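Local coordinates for protein glycosyl hydrolase BlGH5_18 (Bifidobacterium longum subsp. infantis, PDB 7LQX) that probably hydrolyses glycosidic bonds during the breakdown of N-glycans in a gut bacterium, as a glycoside hydrolase of family 5, subfamily 18, at residues G35-F39 / L110-F115; V68-P74 / F115-L120; G278-N282 / F327-L331. One frame throughout, in Å; residues are numbered along the deposited sequence.

Interaction 1: residues G35-F39 / L110-F115; sequences GWFHF and LSSFDF. With EDO (1,2-ethanediol), chain B; EDO (1,2-ethanediol), chain D; EDO (1,2-ethanediol), chain E.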
loop_
_atom_site.group_PDB
_atom_site.type_symbol
_atom_site.label_atom_id
_atom_site.label_comp_id
_atom_site.label_asym_id
_atom_site.label_seq_id
_atom_site.Cartn_x
_atom_site.Cartn_y
_atom_site.Cartn_z
ATOM N N GLY A 35 0.237 -11.377 -14.881
ATOM C CA GLY A 35 0.289 -10.322 -13.903
ATOM C C GLY A 35 0.798 -10.690 -12.522
ATOM O O GLY A 35 0.812 -9.818 -11.649
ATOM N N TRP A 36 1.230 -11.924 -12.295
ATOM C CA TRP A 36 1.687 -12.296 -10.955
ATOM C C TRP A 36 0.551 -11.975 -9.978
ATOM O O TRP A 36 -0.620 -12.099 -10.321
ATOM C CB TRP A 36 3.018 -11.624 -10.672
ATOM C CG TRP A 36 3.760 -12.087 -9.437
ATOM C CD1 TRP A 36 4.340 -13.307 -9.229
ATOM C CD2 TRP A 36 4.022 -11.315 -8.255
ATOM N NE1 TRP A 36 4.944 -13.340 -7.992
ATOM C CE2 TRP A 36 4.754 -12.133 -7.373
ATOM C CE3 TRP A 36 3.691 -10.023 -7.851
ATOM C CZ2 TRP A 36 5.178 -11.688 -6.118
ATOM C CZ3 TRP A 36 4.110 -9.580 -6.597
ATOM C CH2 TRP A 36 4.850 -10.413 -5.750
ATOM N N PHE A 37 0.867 -11.555 -8.753
ATOM C CA PHE A 37 -0.198 -11.175 -7.817
ATOM C C PHE A 37 -0.773 -9.799 -8.090
ATOM O O PHE A 37 -1.667 -9.363 -7.358
ATOM C CB PHE A 37 0.274 -11.355 -6.380
ATOM C CG PHE A 37 0.694 -12.762 -6.099
ATOM C CD1 PHE A 37 -0.222 -13.794 -6.200
ATOM C CD2 PHE A 37 2.004 -13.065 -5.804
ATOM C CE1 PHE A 37 0.167 -15.104 -5.978
ATOM C CE2 PHE A 37 2.397 -14.373 -5.584
ATOM C CZ PHE A 37 1.471 -15.390 -5.669
ATOM N N HIS A 38 -0.317 -9.131 -9.143
ATOM C CA HIS A 38 -1.032 -7.980 -9.681
ATOM C C HIS A 38 -2.206 -8.402 -10.557
ATOM O O HIS A 38 -2.996 -7.545 -10.966
ATOM C CB HIS A 38 -0.043 -7.071 -10.417
ATOM C CG HIS A 38 1.229 -6.848 -9.656
ATOM N ND1 HIS A 38 1.239 -6.438 -8.340
ATOM C CD2 HIS A 38 2.526 -7.027 -10.003
ATOM C CE1 HIS A 38 2.489 -6.346 -7.918
ATOM N NE2 HIS A 38 3.289 -6.697 -8.909
ATOM N N PHE A 39 -2.337 -9.709 -10.814
ATOM C CA PHE A 39 -3.495 -10.265 -11.508
ATOM C C PHE A 39 -4.798 -9.701 -10.966
ATOM O O PHE A 39 -5.732 -9.423 -11.724
ATOM C CB PHE A 39 -3.470 -11.792 -11.311
ATOM C CG PHE A 39 -4.727 -12.497 -11.761
ATOM C CD1 PHE A 39 -5.819 -12.608 -10.914
ATOM C CD2 PHE A 39 -4.823 -13.030 -13.034
ATOM C CE1 PHE A 39 -6.982 -13.233 -11.330
ATOM C CE2 PHE A 39 -5.984 -13.667 -13.452
ATOM C CZ PHE A 39 -7.066 -13.767 -12.590
ATOM N N LEU A 110 4.800 -10.860 0.116
ATOM C CA LEU A 110 5.091 -11.772 -0.986
ATOM C C LEU A 110 6.385 -11.384 -1.683
ATOM O O LEU A 110 6.495 -10.292 -2.245
ATOM C CB LEU A 110 3.949 -11.758 -2.006
ATOM C CG LEU A 110 2.626 -12.350 -1.542
ATOM C CD1 LEU A 110 1.476 -11.844 -2.395
ATOM C CD2 LEU A 110 2.680 -13.865 -1.585
ATOM N N SER A 111 7.351 -12.296 -1.679
ATOM C CA SER A 111 8.549 -12.215 -2.512
ATOM C C SER A 111 9.255 -10.865 -2.403
ATOM O O SER A 111 9.636 -10.253 -3.405
ATOM C CB SER A 111 8.238 -12.549 -3.971
ATOM O OG SER A 111 7.582 -13.793 -4.080
ATOM N N SER A 112 9.468 -10.430 -1.162
ATOM C CA SER A 112 10.208 -9.234 -0.745
ATOM C C SER A 112 9.331 -7.994 -0.624
ATOM O O SER A 112 9.807 -6.971 -0.132
ATOM C CB SER A 112 11.425 -8.905 -1.630
ATOM O OG SER A 112 11.075 -8.153 -2.783
ATOM N N PHE A 113 8.085 -8.043 -1.087
ATOM C CA PHE A 113 7.200 -6.883 -1.090
ATOM C C PHE A 113 6.157 -6.991 0.014
ATOM O O PHE A 113 5.522 -8.036 0.176
ATOM C CB PHE A 113 6.476 -6.773 -2.427
ATOM C CG PHE A 113 7.383 -6.523 -3.601
ATOM C CD1 PHE A 113 7.771 -5.233 -3.933
ATOM C CD2 PHE A 113 7.849 -7.572 -4.376
ATOM C CE1 PHE A 113 8.598 -4.996 -5.003
ATOM C CE2 PHE A 113 8.664 -7.332 -5.459
ATOM C CZ PHE A 113 9.045 -6.049 -5.768
ATOM N N ASP A 114 5.978 -5.908 0.760
ATOM C CA ASP A 114 4.894 -5.784 1.722
ATOM C C ASP A 114 3.695 -5.121 1.050
ATOM O O ASP A 114 3.839 -4.082 0.401
ATOM C CB ASP A 114 5.297 -4.891 2.899
ATOM C CG ASP A 114 6.204 -5.560 3.913
ATOM O OD1 ASP A 114 6.408 -6.799 3.881
ATOM O OD2 ASP A 114 6.709 -4.788 4.762
ATOM N N PHE A 115 2.515 -5.702 1.236
ATOM C CA PHE A 115 1.245 -5.164 0.752
ATOM C C PHE A 115 0.367 -4.913 1.971
ATOM O O PHE A 115 -0.340 -5.813 2.425
ATOM C CB PHE A 115 0.563 -6.157 -0.196
ATOM C CG PHE A 115 1.320 -6.401 -1.460
ATOM C CD1 PHE A 115 1.133 -5.581 -2.548
ATOM C CD2 PHE A 115 2.228 -7.441 -1.561
ATOM C CE1 PHE A 115 1.835 -5.789 -3.716
ATOM C CE2 PHE A 115 2.924 -7.656 -2.727
ATOM C CZ PHE A 115 2.733 -6.822 -3.803
HETATM C C1 EDO B . -2.761 -7.117 -14.522
HETATM O O1 EDO B . -1.455 -7.590 -14.856
HETATM C C2 EDO B . -2.681 -5.688 -13.999
HETATM O O2 EDO B . -1.768 -5.612 -12.898
HETATM C C1 EDO D . 7.082 -17.029 -0.455
HETATM O O1 EDO D . 6.533 -17.157 0.857
HETATM C C2 EDO D . 6.588 -15.715 -1.052
HETATM O O2 EDO D . 7.003 -14.642 -0.190
HETATM C C1 EDO E . 10.988 -16.734 -1.513
HETATM O O1 EDO E . 11.992 -15.795 -1.902
HETATM C C2 EDO E . 10.007 -16.974 -2.656
HETATM O O2 EDO E . 9.448 -15.732 -3.101
HETATM O O HOH W 1 6.743 -14.845 -6.572
#
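W36 reaches from the loop after the first barrel strand to the tight hairpin L110-F113, a type I' turn in the loop after the third strand of this (beta/alpha)8 barrel. CG of W36 lies anti to the backbone N (chi1 -169°), which sends the indole edge-on into the turn: W36 CH2 stands 4.1 Å from L110 CB, with the carbonyl O of L110 near the ring plane. On the same rim W36 CZ2 lies 3.8 Å from S111 OG. A bridging water accepts from W36 NE1 at 2.7 Å and also bonds to S111 OG. W36 CZ3 is 4.2 Å from F115 CZ, which lies near the indole plane while the two side chains cross obliquely. F37 covers the indole within its own segment, CD2 lying over the centre of the ring, and crosses L110 at about a right angle; F37 CD2 is 3.7 Å from L110 CD1. H38 takes the edge of the same indole on one imidazole face, while H38 CE1 approaches the edge of F115 at CZ, 4.1 Å away. Within the segments, F39 N donates to W36 O, and L110 and F113 exchange two hydrogen bonds across the hairpin. F324 meets both W36 and F113 edge-to-face, and H124 of the second subunit stacks on F113. At the far end of the cluster an ethanediol hydroxyl, O2, donates to the carbonyl O of H38 at 3.0 Å.

Interaction 2: residues V68-P74 / F115-L120; sequences VWPYLQP and FLPSWL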
loop_
_atom_site.group_PDB
_atom_site.type_symbol
_atom_site.label_atom_id
_atom_site.label_comp_id
_atom_site.label_asym_id
_atom_site.label_seq_id
_atom_site.Cartn_x
_atom_site.Cartn_y
_atom_site.Cartn_z
ATOM N N VAL A 68 -4.592 -10.394 -2.237
ATOM C CA VAL A 68 -3.768 -9.284 -1.755
ATOM C C VAL A 68 -4.607 -8.373 -0.863
ATOM O O VAL A 68 -5.692 -7.926 -1.251
ATOM C CB VAL A 68 -3.119 -8.536 -2.931
ATOM C CG1 VAL A 68 -2.452 -7.246 -2.483
ATOM C CG2 VAL A 68 -2.119 -9.449 -3.606
ATOM N N TRP A 69 -4.091 -8.097 0.336
ATOM C CA TRP A 69 -4.901 -7.520 1.409
ATOM C C TRP A 69 -5.413 -6.125 1.101
ATOM O O TRP A 69 -6.604 -5.863 1.344
ATOM C CB TRP A 69 -4.079 -7.553 2.701
ATOM C CG TRP A 69 -4.806 -7.253 3.966
ATOM C CD1 TRP A 69 -6.146 -7.054 4.136
ATOM C CD2 TRP A 69 -4.206 -7.100 5.248
ATOM N NE1 TRP A 69 -6.419 -6.806 5.466
ATOM C CE2 TRP A 69 -5.238 -6.827 6.166
ATOM C CE3 TRP A 69 -2.892 -7.200 5.721
ATOM C CZ2 TRP A 69 -4.994 -6.642 7.525
ATOM C CZ3 TRP A 69 -2.655 -7.017 7.068
ATOM C CH2 TRP A 69 -3.702 -6.740 7.954
ATOM N N PRO A 70 -4.602 -5.191 0.589
ATOM C CA PRO A 70 -5.138 -3.854 0.278
ATOM C C PRO A 70 -6.244 -3.858 -0.755
ATOM O O PRO A 70 -6.954 -2.853 -0.864
ATOM C CB PRO A 70 -3.911 -3.058 -0.200
ATOM C CG PRO A 70 -2.798 -4.062 -0.354
ATOM C CD PRO A 70 -3.131 -5.243 0.509
ATOM N N TYR A 71 -6.405 -4.933 -1.539
ATOM C CA TYR A 71 -7.518 -5.000 -2.482
ATOM C C TYR A 71 -8.754 -5.622 -1.842
ATOM O O TYR A 71 -9.882 -5.244 -2.184
ATOM C CB TYR A 71 -7.152 -5.787 -3.753
ATOM C CG TYR A 71 -5.793 -5.457 -4.343
ATOM C CD1 TYR A 71 -5.214 -4.203 -4.187
ATOM C CD2 TYR A 71 -5.085 -6.415 -5.039
ATOM C CE1 TYR A 71 -3.954 -3.934 -4.698
ATOM C CE2 TYR A 71 -3.838 -6.153 -5.551
ATOM C CZ TYR A 71 -3.279 -4.912 -5.387
ATOM O OH TYR A 71 -2.027 -4.682 -5.901
ATOM N N LEU A 72 -8.550 -6.553 -0.898
ATOM C CA LEU A 72 -9.660 -7.175 -0.193
ATOM C C LEU A 72 -10.290 -6.226 0.819
ATOM O O LEU A 72 -11.507 -6.262 1.035
ATOM C CB LEU A 72 -9.185 -8.413 0.574
ATOM C CG LEU A 72 -8.882 -9.703 -0.179
ATOM C CD1 LEU A 72 -8.266 -10.705 0.788
ATOM C CD2 LEU A 72 -10.141 -10.268 -0.800
ATOM N N GLN A 73 -9.478 -5.413 1.492
ATOM C CA GLN A 73 -9.923 -4.617 2.639
ATOM C C GLN A 73 -9.242 -3.257 2.588
ATOM O O GLN A 73 -8.365 -2.938 3.401
ATOM C CB GLN A 73 -9.607 -5.361 3.935
ATOM C CG GLN A 73 -10.313 -4.845 5.160
ATOM C CD GLN A 73 -10.160 -5.797 6.323
ATOM O OE1 GLN A 73 -9.084 -6.350 6.548
ATOM N NE2 GLN A 73 -11.245 -6.009 7.057
ATOM N N PRO A 74 -9.624 -2.425 1.619
ATOM C CA PRO A 74 -8.913 -1.155 1.405
ATOM C C PRO A 74 -9.143 -0.132 2.497
ATOM O O PRO A 74 -8.335 0.793 2.634
ATOM C CB PRO A 74 -9.460 -0.675 0.052
ATOM C CG PRO A 74 -10.812 -1.321 -0.047
ATOM C CD PRO A 74 -10.658 -2.666 0.597
ATOM N N PHE A 115 2.515 -5.702 1.236
ATOM C CA PHE A 115 1.245 -5.164 0.752
ATOM C C PHE A 115 0.367 -4.913 1.971
ATOM O O PHE A 115 -0.340 -5.813 2.425
ATOM C CB PHE A 115 0.563 -6.157 -0.196
ATOM C CG PHE A 115 1.320 -6.401 -1.460
ATOM C CD1 PHE A 115 1.133 -5.581 -2.548
ATOM C CD2 PHE A 115 2.228 -7.441 -1.561
ATOM C CE1 PHE A 115 1.835 -5.789 -3.716
ATOM C CE2 PHE A 115 2.924 -7.656 -2.727
ATOM C CZ PHE A 115 2.733 -6.822 -3.803
ATOM N N LEU A 116 0.425 -3.713 2.514
ATOM C CA LEU A 116 -0.430 -3.358 3.631
ATOM C C LEU A 116 -1.502 -2.377 3.195
ATOM O O LEU A 116 -1.222 -1.462 2.415
ATOM C CB LEU A 116 0.363 -2.716 4.768
ATOM C CG LEU A 116 1.192 -3.689 5.593
ATOM C CD1 LEU A 116 1.778 -2.942 6.789
ATOM C CD2 LEU A 116 0.400 -4.892 6.087
ATOM N N PRO A 117 -2.725 -2.515 3.697
ATOM C CA PRO A 117 -3.721 -1.465 3.479
ATOM C C PRO A 117 -3.269 -0.138 4.072
ATOM O O PRO A 117 -2.520 -0.086 5.052
ATOM C CB PRO A 117 -4.962 -1.992 4.213
ATOM C CG PRO A 117 -4.729 -3.483 4.357
ATOM C CD PRO A 117 -3.254 -3.620 4.523
ATOM N N SER A 118 -3.774 0.948 3.485
ATOM C CA SER A 118 -3.370 2.294 3.891
ATOM C C SER A 118 -3.759 2.610 5.330
ATOM O O SER A 118 -3.168 3.507 5.942
ATOM C CB SER A 118 -3.962 3.332 2.933
ATOM O OG SER A 118 -5.373 3.249 2.865
ATOM N N TRP A 119 -4.715 1.872 5.892
ATOM C CA TRP A 119 -5.155 2.094 7.263
ATOM C C TRP A 119 -4.243 1.451 8.295
ATOM O O TRP A 119 -4.556 1.501 9.489
ATOM C CB TRP A 119 -6.602 1.625 7.449
ATOM C CG TRP A 119 -6.934 0.212 7.031
ATOM C CD1 TRP A 119 -7.318 -0.212 5.790
ATOM C CD2 TRP A 119 -6.980 -0.947 7.875
ATOM N NE1 TRP A 119 -7.589 -1.557 5.810
ATOM C CE2 TRP A 119 -7.367 -2.037 7.073
ATOM C CE3 TRP A 119 -6.716 -1.172 9.229
ATOM C CZ2 TRP A 119 -7.499 -3.328 7.583
ATOM C CZ3 TRP A 119 -6.849 -2.459 9.730
ATOM C CH2 TRP A 119 -7.245 -3.509 8.910
ATOM N N LEU A 120 -3.125 0.858 7.872
ATOM C CA LEU A 120 -2.127 0.321 8.785
ATOM C C LEU A 120 -0.743 0.934 8.605
ATOM O O LEU A 120 0.205 0.457 9.241
ATOM C CB LEU A 120 -2.031 -1.202 8.641
ATOM C CG LEU A 120 -3.218 -1.963 9.225
ATOM C CD1 LEU A 120 -3.141 -3.440 8.867
ATOM C CD2 LEU A 120 -3.286 -1.791 10.736
HETATM O O HOH W 2 -5.797 0.823 1.406
HETATM O O HOH W 3 -7.936 3.143 3.927
#
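P117 sits over one face of the W69 indole, its CG 3.6 Å from the centroid of the five-membered ring and almost on the ring normal, a clear CH-pi contact between the loops after the second and third strands of the (beta/alpha)8 barrel. The indole of W69, first residue of the short helix 69-72, faces the other loop. Its six-membered ring receives two leucines: L120 CD1 lies 3.5 Å from W69 CH2, and L116 CD2 comes obliquely to W69 CZ3. W119 stands nearly perpendicular to W69, the side chains crossing at about a right angle. CG of W119 lies between the backbone N and the carbonyl carbon (chi1 53°), a crowded position that turns the indole back to the helix end. There Q73 serves both tryptophans. W69 NE1 donates to a lone pair of Q73 OE1 at 2.9 Å and 178°, while W119 NE1 donates to the backbone O of Q73 at 2.9 Å and 172°. The Q73 amide stands almost square to the W119 ring, and its NE2 is held by A137 O. Replacing W69 by alanine would probably open a gap beside P117 and L120 and leave Q73 OE1 without its indole donor, the amide then being held through NE2 alone. Beyond the rings, a water accepts from S118 N and donates to P74 O, 2.8 Å from that carbonyl.

Interaction 3: residues G278-N282 / F327-L331; sequences GAPQN and FEHAL. With EDO (1,2-ethanediol), chain E.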
loop_
_atom_site.group_PDB
_atom_site.type_symbol
_atom_site.label_atom_id
_atom_site.label_comp_id
_atom_site.label_asym_id
_atom_site.label_seq_id
_atom_site.Cartn_x
_atom_site.Cartn_y
_atom_site.Cartn_z
ATOM N N GLY A 278 11.307 -24.445 -2.791
ATOM C CA GLY A 278 11.744 -24.000 -4.099
ATOM C C GLY A 278 13.232 -24.216 -4.271
ATOM O O GLY A 278 13.926 -24.629 -3.344
ATOM N N ALA A 279 13.717 -23.927 -5.480
ATOM C CA ALA A 279 15.106 -24.179 -5.864
ATOM C C ALA A 279 15.752 -22.844 -6.207
ATOM O O ALA A 279 15.871 -22.488 -7.387
ATOM C CB ALA A 279 15.173 -25.140 -7.049
ATOM N N PRO A 280 16.193 -22.082 -5.207
ATOM C CA PRO A 280 16.535 -20.669 -5.451
ATOM C C PRO A 280 17.886 -20.488 -6.131
ATOM O O PRO A 280 18.925 -20.927 -5.629
ATOM C CB PRO A 280 16.533 -20.055 -4.043
ATOM C CG PRO A 280 16.877 -21.205 -3.161
ATOM C CD PRO A 280 16.214 -22.409 -3.769
ATOM N N GLN A 281 17.877 -19.762 -7.247
ATOM C CA GLN A 281 19.080 -19.608 -8.060
ATOM C C GLN A 281 19.998 -18.495 -7.586
ATOM O O GLN A 281 20.995 -18.226 -8.262
ATOM C CB GLN A 281 18.718 -19.466 -9.542
ATOM C CG GLN A 281 18.212 -20.797 -10.092
ATOM C CD GLN A 281 17.565 -20.705 -11.450
ATOM O OE1 GLN A 281 16.564 -21.370 -11.713
ATOM N NE2 GLN A 281 18.132 -19.890 -12.323
ATOM N N ASN A 282 19.723 -17.850 -6.453
ATOM C CA ASN A 282 20.757 -17.038 -5.819
ATOM C C ASN A 282 21.828 -17.906 -5.173
ATOM O O ASN A 282 22.935 -17.419 -4.923
ATOM C CB ASN A 282 20.165 -16.041 -4.816
ATOM C CG ASN A 282 19.293 -16.690 -3.752
ATOM O OD1 ASN A 282 18.991 -17.880 -3.798
ATOM N ND2 ASN A 282 18.873 -15.887 -2.784
ATOM N N PHE A 327 16.627 -13.987 -8.597
ATOM C CA PHE A 327 16.261 -15.401 -8.581
ATOM C C PHE A 327 14.755 -15.612 -8.476
ATOM O O PHE A 327 14.264 -16.681 -8.857
ATOM C CB PHE A 327 16.976 -16.118 -7.432
ATOM C CG PHE A 327 16.343 -15.894 -6.094
ATOM C CD1 PHE A 327 16.633 -14.767 -5.342
ATOM C CD2 PHE A 327 15.450 -16.814 -5.582
ATOM C CE1 PHE A 327 16.039 -14.565 -4.113
ATOM C CE2 PHE A 327 14.862 -16.615 -4.357
ATOM C CZ PHE A 327 15.164 -15.493 -3.617
ATOM N N GLU A 328 14.010 -14.638 -7.940
ATOM C CA GLU A 328 12.575 -14.828 -7.778
ATOM C C GLU A 328 11.906 -15.107 -9.107
ATOM O O GLU A 328 10.909 -15.833 -9.168
ATOM C CB GLU A 328 11.931 -13.594 -7.144
ATOM C CG GLU A 328 12.347 -13.337 -5.712
ATOM C CD GLU A 328 11.506 -14.072 -4.674
ATOM O OE1 GLU A 328 10.603 -14.860 -5.035
ATOM O OE2 GLU A 328 11.760 -13.850 -3.473
ATOM N N HIS A 329 12.434 -14.536 -10.188
ATOM C CA HIS A 329 11.778 -14.685 -11.469
ATOM C C HIS A 329 11.778 -16.130 -11.947
ATOM O O HIS A 329 10.864 -16.533 -12.679
ATOM C CB HIS A 329 12.475 -13.829 -12.515
ATOM C CG HIS A 329 12.237 -12.359 -12.360
ATOM N ND1 HIS A 329 11.161 -11.719 -12.935
ATOM C CD2 HIS A 329 12.946 -11.402 -11.718
ATOM C CE1 HIS A 329 11.213 -10.431 -12.645
ATOM N NE2 HIS A 329 12.289 -10.211 -11.912
ATOM N N ALA A 330 12.793 -16.912 -11.561
ATOM C CA ALA A 330 13.061 -18.226 -12.135
ATOM C C ALA A 330 12.553 -19.376 -11.270
ATOM O O ALA A 330 12.836 -20.540 -11.577
ATOM C CB ALA A 330 14.566 -18.389 -12.376
ATOM N N LEU A 331 11.803 -19.082 -10.211
ATOM C CA LEU A 331 11.352 -20.116 -9.281
ATOM C C LEU A 331 10.200 -20.960 -9.808
ATOM O O LEU A 331 9.797 -21.914 -9.138
ATOM C CB LEU A 331 10.985 -19.484 -7.937
ATOM C CG LEU A 331 12.183 -19.124 -7.056
ATOM C CD1 LEU A 331 11.722 -18.238 -5.899
ATOM C CD2 LEU A 331 12.886 -20.348 -6.521
HETATM C C1 EDO E . 10.988 -16.734 -1.513
HETATM O O1 EDO E . 11.992 -15.795 -1.902
HETATM C C2 EDO E . 10.007 -16.974 -2.656
HETATM O O2 EDO E . 9.448 -15.732 -3.101
HETATM O O HOH W 4 11.793 -23.496 -7.755
HETATM O O HOH W 5 15.489 -19.159 -8.578
HETATM O O HOH W 6 14.923 -22.037 -13.729
#
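Two loops at the C-terminal end of the barrel, one following strand 272-277 and the other following strand 306-312, meet where the side chain of F327 packs against N282 and P280. N282 lays its amide over one face of the phenyl ring, the two planes only 16° apart, with N282 ND2 3.4 Å from F327 CE1. On the opposite face CG of the neighbouring E328 lies toward the ring's rim. In both N282 (chi1 55°) and F327 (chi1 79°) CG is lodged between backbone N and carbonyl carbon, and these torsions bring the two side chains alongside, pointing the same way, which lets the amide stack on the ring. P280 approaches the ring obliquely, P280 CB lying 3.7 Å from F327 CD2. F236 adds to the group, touching P280, N282 and F327.

Farther along, L331 lays CD2 beside the backbone of A279 and P280, 3.8 Å from A279 O. At the rim Q281 extends its chain over A330, Q281 OE1 lying 3.6 Å from the methyl CB of A330. The polar backbone is joined by solvent instead of directly: one water accepts from Q281 N and donates to F327 O at 2.8 Å, and a second lies between A279 N and L331 O. The E328 side chain leaves the backbone away from the other loop; its OE1 makes a weak hydrogen bond with S111 OG, and E328 OE2 takes one from ethanediol O1 at 2.5 Å. The diol probably comes from the crystallisation liquor. Loops leaving successive strands and packing on one another in this way build the rim of a (beta/alpha)8 barrel, the end at which family 5 enzymes carry their active site.

In the fold
From the N terminus, the chain leaves strand 25-29 into 35-39, opening interaction 1, and leaves strand 62-65 into 68-74, opening interaction 2. After strand 100-104, residues 110-115 close the first and 115-120 the second, so the two contacts cross, sharing F115. Together they bind the first, second and third strand loops into one continuous patch that also touches the second subunit. Interaction 3 follows in series, its residues 278-282 and 327-331 joining the loops of the last two strands of the barrel. Interactions 1 and 3 meet at S111 and E328, around a common ethanediol, whereas interactions 2 and 3 stay about 11 Å apart at their nearest atoms.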